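Local coordinates for protein alcohol dehydrogenase YqhD (Escherichia coli, PDB 4QGS) that reduces a broad range of short-chain aldehydes to alcohols with NADPH, using one catalytic zinc ion per subunit, at residues T84-V89 and A116-Y121; I298-L303 and A339-F344; T310-L315 and E332-A337. One frame throughout, in Å; residues are numbered along the deposited sequence.

Contact 1 (T84-V89 and A116-Y121); sequences TLMNAV and AAAANY
No ring or other flat side chain lies between the segments where M86 and V89 meet A118, so there is neither a face nor an edge to cover; methyl groups do the work. The setting is the Rossmann-like N-terminal part of the iron-containing alcohol dehydrogenase fold, with a six-stranded parallel sheet. Helix 82-95 bridges strands 69-73 and 99-104 in a beta-alpha-beta crossover, and helix 106-119 follows the second of these strands. The contact joins the two helices near the C-terminal end of helix 106-119. The NADP(+)-binding residues G106, S107 and D110 sit at the other end of that helix, away from this contact.

A118 points its CB at two methyl ends that lie side by side. M86 CE is 3.8 Å from A118 CB. M86 starts away from the partner helix, but bends at chi2 (-57°) and chi3 (104°) swing its terminal methyl back across the gap. V89 CG2 is also 3.8 Å from A118 CB, the branch lying beside its own backbone N while CG1 stands anti to that N (chi1 170°). M86 CE and V89 CG2, one helical turn apart, are 3.5 Å from each other, and the three methyls form a compact triangle.

The small alanine side chains are consistent with the close backbones: V89 CA and A119 CA are 5.7 Å apart. F114 and P127 add apolar cover around M86, I115 does so for V89, and I130 of helix 129-132 packs on A118. No polar bond crosses between the segments. The second branch of V89 reaches the neighbouring backbone, with CG1 4.3 Å from A119 CA.

Contact 2 (I298-L303 and A339-F344); sequences IVLPAL and AATRNF
R342 crosses to P301 at about a right angle, and it is the far end of its chain that makes the contact. CB, CG and CD carry the chain outward from its own helix toward 298-303, CG anti to the backbone N (chi1 -167°), before a bend at chi3 (-71°) turns the head over the proline. NE comes within 4.1 Å of P301 CB. CZ lies 3.6 Å from P301 CG, which sits 3.3 Å above one face of the guanidinium, offset toward its rim. NH1 comes 3.4 Å from P301 CB, and NH2 also lies against P301 CG.

Segments 298-303 and 339-344, on helices 292-306 and 330-347 of the helical C-terminal domain that supplies the zinc ligands, run antiparallel, their axes 9.8 Å apart at 172°. Proline kinks the first of them, as its N has no bond to the preceding turn. I298 O receives a bond from water 1, which accepts from R342 NH2. Water 2 likewise links P301 O to R342 NH1. Both waters lie at the guanidinium edge, in its plane, while T352 OG1 gives NH2 a further partner.

Beside this, L300 CD2 meets T341 CG2 at 4.1 Å, the side chains crossing; the side chain of L300 is about 8 Å from that of the zinc ligand H278. T341 OG1 hydrogen-bonds to Y318 OH and to A337 O.

Contact 3 (T310-L315 and E332-A337); sequences TKRAKL and ERIDAA
L315 and I334 cross at about a right angle and form the heart of this contact, with L315 CD1 4.0 Å from I334 CG2. It joins two successive helices of the helical C-terminal domain, 312-323 and 330-347, where the first turn of the former meets the latter. A second touch runs closer to the backbones, L315 CB lying 4.1 Å from I334 CG1. The two branches of I334 thus share the leucine: CG1, beside the backbone N (chi1 -68°), goes to its base and CG2 to one of its tips.

From CG1 the isoleucine extends on to CD1, which reaches the start of helix 312-323, 4.3 Å from R312 CG and 4.2 Å from R312 O. The arginine contributes only aliphatic chain and backbone here; its NH2 goes to D330 OD1 in a salt bridge to the start of helix 330-347, a second tie between the same two helices.

Further out, W304 of helix 292-306 and V215 pack on L315 and L316 packs on I334, while two salt bridges lie along helix 330-347, D335 OD1 with R308 NH2 and R333 NH2 with E320 OE1. K311 occupies the N-cap position, its NZ in salt bridges with D274 and E381. Its carbonyl opens the helix, L315 N donating to K311 O at 2.8 Å.

From the N terminus, contact 1 closes first, a loop of 26 residues holding the rest of helix 82-95, strand 99-104 and most of helix 106-119 within the nucleotide-binding half. The chain then passes into the helical half, where contact 2 spans 35 residues between helices 292-306 and 330-347. Contact 3 lies wholly inside that span, closing a shorter loop between 310-315 and 332-337. The two share helix 330-347 and touch through L303 CD2 and K311 CE, 3.7 Å apart, so helices 292-306, 312-323 and 330-347 are tied into one cluster. Contact 1 lies across the chain's centre from it, about 41 Å from contact 2, centre to centre.

Contact 1 (T84-V89 and A116-Y121)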
loop_
_atom_site.group_PDB
_atom_site.type_symbol
_atom_site.label_atom_id
_atom_site.label_comp_id
_atom_site.label_asym_id
_atom_site.label_seq_id
_atom_site.Cartn_x
_atom_site.Cartn_y
_atom_site.Cartn_z
ATOM N N THR A 84 3.438 16.560 13.731
ATOM C CA THR A 84 4.733 15.970 14.030
ATOM C C THR A 84 5.711 16.094 12.871
ATOM O O THR A 84 6.897 16.339 13.081
ATOM C CB THR A 84 4.578 14.488 14.409
ATOM O OG1 THR A 84 3.572 14.361 15.423
ATOM C CG2 THR A 84 5.890 13.931 14.933
ATOM N N LEU A 85 5.215 15.936 11.650
ATOM C CA LEU A 85 6.084 16.024 10.482
ATOM C C LEU A 85 6.707 17.418 10.379
ATOM O O LEU A 85 7.868 17.558 9.995
ATOM C CB LEU A 85 5.310 15.674 9.207
ATOM C CG LEU A 85 4.652 14.289 9.216
ATOM C CD1 LEU A 85 3.938 14.019 7.910
ATOM C CD2 LEU A 85 5.677 13.190 9.493
ATOM N N MET A 86 5.945 18.444 10.750
ATOM C CA MET A 86 6.458 19.814 10.755
ATOM C C MET A 86 7.554 20.009 11.801
ATOM O O MET A 86 8.481 20.790 11.589
ATOM C CB MET A 86 5.336 20.818 11.006
ATOM C CG MET A 86 4.605 21.264 9.757
ATOM S SD MET A 86 5.707 21.985 8.516
ATOM C CE MET A 86 5.811 20.637 7.372
ATOM N N ASN A 87 7.436 19.313 12.931
ATOM C CA ASN A 87 8.484 19.320 13.955
ATOM C C ASN A 87 9.789 18.774 13.392
ATOM O O ASN A 87 10.876 19.256 13.710
ATOM C CB ASN A 87 8.066 18.491 15.167
ATOM C CG ASN A 87 7.200 19.270 16.138
ATOM O OD1 ASN A 87 7.233 20.501 16.175
ATOM N ND2 ASN A 87 6.417 18.551 16.931
ATOM N N ALA A 88 9.672 17.749 12.558
ATOM C CA ALA A 88 10.847 17.162 11.931
ATOM C C ALA A 88 11.411 18.115 10.893
ATOM O O ALA A 88 12.626 18.226 10.741
ATOM C CB ALA A 88 10.508 15.835 11.306
ATOM N N VAL A 89 10.521 18.795 10.174
ATOM C CA VAL A 89 10.936 19.788 9.185
ATOM C C VAL A 89 11.721 20.891 9.889
ATOM O O VAL A 89 12.706 21.408 9.357
ATOM C CB VAL A 89 9.723 20.378 8.425
ATOM C CG1 VAL A 89 10.130 21.587 7.584
ATOM C CG2 VAL A 89 9.089 19.313 7.542
ATOM N N ALA A 116 10.760 15.597 3.381
ATOM C CA ALA A 116 11.741 15.865 2.332
ATOM C C ALA A 116 11.314 17.005 1.404
ATOM O O ALA A 116 12.132 17.831 0.995
ATOM C CB ALA A 116 11.991 14.603 1.520
ATOM N N ALA A 117 10.032 17.041 1.060
ATOM C CA ALA A 117 9.531 18.057 0.143
ATOM C C ALA A 117 9.290 19.368 0.869
ATOM O O ALA A 117 9.683 20.438 0.396
ATOM C CB ALA A 117 8.257 17.585 -0.524
ATOM N N ALA A 118 8.638 19.276 2.022
ATOM C CA ALA A 118 8.337 20.453 2.823
ATOM C C ALA A 118 9.596 21.249 3.127
ATOM O O ALA A 118 9.562 22.479 3.195
ATOM C CB ALA A 118 7.639 20.051 4.120
ATOM N N ALA A 119 10.708 20.542 3.295
ATOM C CA ALA A 119 11.944 21.163 3.740
ATOM C C ALA A 119 12.548 22.115 2.715
ATOM O O ALA A 119 13.133 23.122 3.084
ATOM C CB ALA A 119 12.939 20.088 4.122
ATOM N N ASN A 120 12.410 21.790 1.434
ATOM C CA ASN A 120 12.823 22.716 0.380
ATOM C C ASN A 120 11.673 23.527 -0.208
ATOM O O ASN A 120 11.839 24.224 -1.222
ATOM C CB ASN A 120 13.558 22.010 -0.782
ATOM C CG ASN A 120 14.602 21.026 -0.320
ATOM O OD1 ASN A 120 15.116 21.124 0.796
ATOM N ND2 ASN A 120 14.949 20.090 -1.194
ATOM N N TYR A 121 10.506 23.448 0.419
ATOM C CA TYR A 121 9.444 24.396 0.091
ATOM C C TYR A 121 9.904 25.723 0.680
ATOM O O TYR A 121 10.560 25.739 1.729
ATOM C CB TYR A 121 8.091 23.975 0.664
ATOM C CG TYR A 121 7.165 23.363 -0.375
ATOM C CD1 TYR A 121 5.946 23.951 -0.711
ATOM C CD2 TYR A 121 7.544 22.213 -1.051
ATOM C CE1 TYR A 121 5.126 23.384 -1.671
ATOM C CE2 TYR A 121 6.744 21.642 -2.012
ATOM C CZ TYR A 121 5.531 22.232 -2.319
ATOM O OH TYR A 121 4.738 21.646 -3.276
#

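Contact 2 (I298-L303 and A339-F344)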
loop_
_atom_site.group_PDB
_atom_site.type_symbol
_atom_site.label_atom_id
_atom_site.label_comp_id
_atom_site.label_asym_id
_atom_site.label_seq_id
_atom_site.Cartn_x
_atom_site.Cartn_y
_atom_site.Cartn_z
ATOM N N ILE A 298 -13.660 -8.055 2.652
ATOM C CA ILE A 298 -15.110 -7.995 2.699
ATOM C C ILE A 298 -15.693 -7.491 1.372
ATOM O O ILE A 298 -16.576 -8.119 0.783
ATOM C CB ILE A 298 -15.605 -7.069 3.846
ATOM C CG1 ILE A 298 -15.249 -7.653 5.225
ATOM C CG2 ILE A 298 -17.115 -6.820 3.739
ATOM C CD1 ILE A 298 -15.294 -6.625 6.315
ATOM N N VAL A 299 -15.197 -6.353 0.900
ATOM C CA VAL A 299 -15.821 -5.697 -0.253
ATOM C C VAL A 299 -15.546 -6.408 -1.580
ATOM O O VAL A 299 -16.457 -6.533 -2.408
ATOM C CB VAL A 299 -15.375 -4.232 -0.352
ATOM C CG1 VAL A 299 -15.862 -3.582 -1.654
ATOM C CG2 VAL A 299 -15.910 -3.464 0.872
ATOM N N LEU A 300 -14.315 -6.865 -1.800
ATOM C CA LEU A 300 -13.947 -7.386 -3.132
ATOM C C LEU A 300 -14.908 -8.450 -3.685
ATOM O O LEU A 300 -15.391 -8.297 -4.814
ATOM C CB LEU A 300 -12.523 -7.960 -3.121
ATOM C CG LEU A 300 -12.025 -8.343 -4.526
ATOM C CD1 LEU A 300 -11.703 -7.110 -5.346
ATOM C CD2 LEU A 300 -10.806 -9.240 -4.399
ATOM N N PRO A 301 -15.168 -9.537 -2.933
ATOM C CA PRO A 301 -15.987 -10.563 -3.587
ATOM C C PRO A 301 -17.420 -10.084 -3.821
ATOM O O PRO A 301 -18.015 -10.465 -4.826
ATOM C CB PRO A 301 -15.927 -11.743 -2.621
ATOM C CG PRO A 301 -15.580 -11.132 -1.275
ATOM C CD PRO A 301 -14.714 -9.959 -1.589
ATOM N N ALA A 302 -17.956 -9.252 -2.927
ATOM C CA ALA A 302 -19.284 -8.689 -3.150
ATOM C C ALA A 302 -19.286 -7.770 -4.371
ATOM O O ALA A 302 -20.228 -7.780 -5.176
ATOM C CB ALA A 302 -19.769 -7.932 -1.905
ATOM N N LEU A 303 -18.224 -6.980 -4.519
ATOM C CA LEU A 303 -18.130 -6.052 -5.646
ATOM C C LEU A 303 -18.018 -6.814 -6.962
ATOM O O LEU A 303 -18.642 -6.435 -7.968
ATOM C CB LEU A 303 -16.937 -5.101 -5.459
ATOM C CG LEU A 303 -16.818 -4.001 -6.526
ATOM C CD1 LEU A 303 -16.341 -2.667 -5.940
ATOM C CD2 LEU A 303 -15.894 -4.447 -7.651
ATOM N N ALA A 339 -15.546 -17.543 -5.378
ATOM C CA ALA A 339 -15.520 -18.395 -4.186
ATOM C C ALA A 339 -14.090 -18.772 -3.790
ATOM O O ALA A 339 -13.764 -18.802 -2.595
ATOM C CB ALA A 339 -16.354 -19.651 -4.406
ATOM N N ALA A 340 -13.242 -19.067 -4.781
ATOM C CA ALA A 340 -11.846 -19.408 -4.504
ATOM C C ALA A 340 -11.114 -18.224 -3.872
ATOM O O ALA A 340 -10.258 -18.409 -3.003
ATOM C CB ALA A 340 -11.114 -19.862 -5.786
ATOM N N THR A 341 -11.449 -17.017 -4.323
ATOM C CA THR A 341 -10.828 -15.801 -3.798
ATOM C C THR A 341 -11.270 -15.568 -2.351
ATOM O O THR A 341 -10.449 -15.293 -1.472
ATOM C CB THR A 341 -11.178 -14.578 -4.672
ATOM O OG1 THR A 341 -10.827 -14.859 -6.034
ATOM C CG2 THR A 341 -10.427 -13.333 -4.209
ATOM N N ARG A 342 -12.569 -15.691 -2.114
ATOM C CA ARG A 342 -13.104 -15.585 -0.773
ATOM C C ARG A 342 -12.432 -16.601 0.141
ATOM O O ARG A 342 -11.955 -16.260 1.220
ATOM C CB ARG A 342 -14.616 -15.796 -0.787
ATOM C CG ARG A 342 -15.294 -15.400 0.502
ATOM C CD ARG A 342 -16.801 -15.680 0.443
ATOM N NE ARG A 342 -17.570 -14.798 -0.440
ATOM C CZ ARG A 342 -17.921 -13.548 -0.129
ATOM N NH1 ARG A 342 -18.652 -12.830 -0.964
ATOM N NH2 ARG A 342 -17.521 -13.006 1.009
ATOM N N ASN A 343 -12.370 -17.848 -0.306
ATOM C CA ASN A 343 -11.755 -18.895 0.493
ATOM C C ASN A 343 -10.283 -18.620 0.790
ATOM O O ASN A 343 -9.809 -18.870 1.899
ATOM C CB ASN A 343 -11.901 -20.251 -0.195
ATOM C CG ASN A 343 -11.264 -21.369 0.607
ATOM O OD1 ASN A 343 -11.788 -21.763 1.661
ATOM N ND2 ASN A 343 -10.134 -21.872 0.136
ATOM N N PHE A 344 -9.560 -18.097 -0.202
ATOM C CA PHE A 344 -8.152 -17.754 -0.022
ATOM C C PHE A 344 -8.000 -16.745 1.131
ATOM O O PHE A 344 -7.178 -16.936 2.029
ATOM C CB PHE A 344 -7.568 -17.205 -1.337
ATOM C CG PHE A 344 -6.148 -16.712 -1.226
ATOM C CD1 PHE A 344 -5.115 -17.586 -0.913
ATOM C CD2 PHE A 344 -5.845 -15.375 -1.459
ATOM C CE1 PHE A 344 -3.804 -17.135 -0.815
ATOM C CE2 PHE A 344 -4.537 -14.919 -1.356
ATOM C CZ PHE A 344 -3.521 -15.799 -1.030
HETATM O O HOH W 1 -18.532 -10.034 1.199
HETATM O O HOH W 2 -19.946 -12.561 -3.943
#

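Contact 3 (T310-L315 and E332-A337)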
loop_
_atom_site.group_PDB
_atom_site.type_symbol
_atom_site.label_atom_id
_atom_site.label_comp_id
_atom_site.label_asym_id
_atom_site.label_seq_id
_atom_site.Cartn_x
_atom_site.Cartn_y
_atom_site.Cartn_z
ATOM N N THR A 310 -19.641 -6.044 -16.365
ATOM C CA THR A 310 -18.586 -5.247 -16.974
ATOM C C THR A 310 -17.222 -5.907 -16.800
ATOM O O THR A 310 -16.329 -5.700 -17.616
ATOM C CB THR A 310 -18.515 -3.826 -16.385
ATOM O OG1 THR A 310 -18.259 -3.902 -14.977
ATOM C CG2 THR A 310 -19.819 -3.078 -16.608
ATOM N N LYS A 311 -17.063 -6.703 -15.740
ATOM C CA LYS A 311 -15.776 -7.352 -15.488
ATOM C C LYS A 311 -15.715 -8.768 -16.041
ATOM O O LYS A 311 -14.786 -9.517 -15.750
ATOM C CB LYS A 311 -15.488 -7.399 -13.978
ATOM C CG LYS A 311 -15.244 -6.045 -13.349
ATOM C CD LYS A 311 -14.950 -6.220 -11.841
ATOM C CE LYS A 311 -14.714 -4.884 -11.167
ATOM N NZ LYS A 311 -13.499 -4.185 -11.685
ATOM N N ARG A 312 -16.711 -9.140 -16.838
ATOM C CA ARG A 312 -16.884 -10.533 -17.213
ATOM C C ARG A 312 -15.639 -11.148 -17.867
ATOM O O ARG A 312 -15.173 -12.194 -17.426
ATOM C CB ARG A 312 -18.097 -10.671 -18.140
ATOM C CG ARG A 312 -18.182 -11.973 -18.870
ATOM C CD ARG A 312 -19.151 -11.826 -20.028
ATOM N NE ARG A 312 -19.894 -13.052 -20.291
ATOM C CZ ARG A 312 -19.508 -13.989 -21.150
ATOM N NH1 ARG A 312 -18.375 -13.859 -21.837
ATOM N NH2 ARG A 312 -20.259 -15.069 -21.315
ATOM N N ALA A 313 -15.089 -10.508 -18.896
ATOM C CA ALA A 313 -13.945 -11.066 -19.603
ATOM C C ALA A 313 -12.728 -11.265 -18.699
ATOM O O ALA A 313 -12.096 -12.314 -18.741
ATOM C CB ALA A 313 -13.576 -10.176 -20.790
ATOM N N LYS A 314 -12.407 -10.263 -17.881
ATOM C CA LYS A 314 -11.228 -10.389 -17.025
ATOM C C LYS A 314 -11.496 -11.315 -15.840
ATOM O O LYS A 314 -10.568 -11.935 -15.342
ATOM C CB LYS A 314 -10.743 -9.013 -16.547
ATOM C CG LYS A 314 -10.224 -8.090 -17.688
ATOM C CD LYS A 314 -9.133 -8.736 -18.558
ATOM C CE LYS A 314 -7.795 -8.971 -17.817
ATOM N NZ LYS A 314 -7.027 -7.715 -17.577
ATOM N N LEU A 315 -12.742 -11.425 -15.384
ATOM C CA LEU A 315 -13.046 -12.436 -14.364
ATOM C C LEU A 315 -12.818 -13.846 -14.904
ATOM O O LEU A 315 -12.305 -14.711 -14.206
ATOM C CB LEU A 315 -14.485 -12.279 -13.865
ATOM C CG LEU A 315 -14.661 -11.171 -12.833
ATOM C CD1 LEU A 315 -16.141 -10.779 -12.716
ATOM C CD2 LEU A 315 -14.112 -11.650 -11.472
ATOM N N GLU A 332 -20.694 -20.155 -14.010
ATOM C CA GLU A 332 -20.129 -21.118 -13.061
ATOM C C GLU A 332 -18.647 -20.848 -12.828
ATOM O O GLU A 332 -18.155 -20.945 -11.702
ATOM C CB GLU A 332 -20.311 -22.549 -13.563
ATOM C CG GLU A 332 -21.747 -23.031 -13.606
ATOM C CD GLU A 332 -21.878 -24.372 -14.309
ATOM O OE1 GLU A 332 -21.116 -24.615 -15.266
ATOM O OE2 GLU A 332 -22.740 -25.179 -13.911
ATOM N N ARG A 333 -17.928 -20.519 -13.897
ATOM C CA ARG A 333 -16.496 -20.259 -13.768
ATOM C C ARG A 333 -16.246 -18.995 -12.934
ATOM O O ARG A 333 -15.361 -18.977 -12.077
ATOM C CB ARG A 333 -15.841 -20.145 -15.145
ATOM C CG ARG A 333 -15.866 -21.444 -15.952
ATOM C CD ARG A 333 -15.372 -21.220 -17.382
ATOM N NE ARG A 333 -13.972 -20.821 -17.375
ATOM C CZ ARG A 333 -13.359 -20.155 -18.347
ATOM N NH1 ARG A 333 -14.013 -19.796 -19.447
ATOM N NH2 ARG A 333 -12.078 -19.850 -18.212
ATOM N N ILE A 334 -17.036 -17.955 -13.180
ATOM C CA ILE A 334 -16.910 -16.712 -12.425
ATOM C C ILE A 334 -17.287 -16.955 -10.964
ATOM O O ILE A 334 -16.580 -16.508 -10.052
ATOM C CB ILE A 334 -17.788 -15.599 -13.029
ATOM C CG1 ILE A 334 -17.243 -15.200 -14.405
ATOM C CG2 ILE A 334 -17.861 -14.389 -12.098
ATOM C CD1 ILE A 334 -18.130 -14.205 -15.161
ATOM N N ASP A 335 -18.387 -17.669 -10.739
ATOM C CA ASP A 335 -18.785 -18.015 -9.366
ATOM C C ASP A 335 -17.670 -18.764 -8.650
ATOM O O ASP A 335 -17.368 -18.468 -7.496
ATOM C CB ASP A 335 -20.066 -18.856 -9.359
ATOM C CG ASP A 335 -21.314 -18.029 -9.621
ATOM O OD1 ASP A 335 -21.205 -16.802 -9.834
ATOM O OD2 ASP A 335 -22.417 -18.615 -9.617
ATOM N N ALA A 336 -17.044 -19.723 -9.333
ATOM C CA ALA A 336 -15.981 -20.503 -8.707
ATOM C C ALA A 336 -14.751 -19.642 -8.410
ATOM O O ALA A 336 -14.081 -19.851 -7.397
ATOM C CB ALA A 336 -15.601 -21.697 -9.579
ATOM N N ALA A 337 -14.466 -18.679 -9.292
ATOM C CA ALA A 337 -13.320 -17.789 -9.099
ATOM C C ALA A 337 -13.544 -16.877 -7.906
ATOM O O ALA A 337 -12.641 -16.657 -7.102
ATOM C CB ALA A 337 -13.061 -16.965 -10.352
#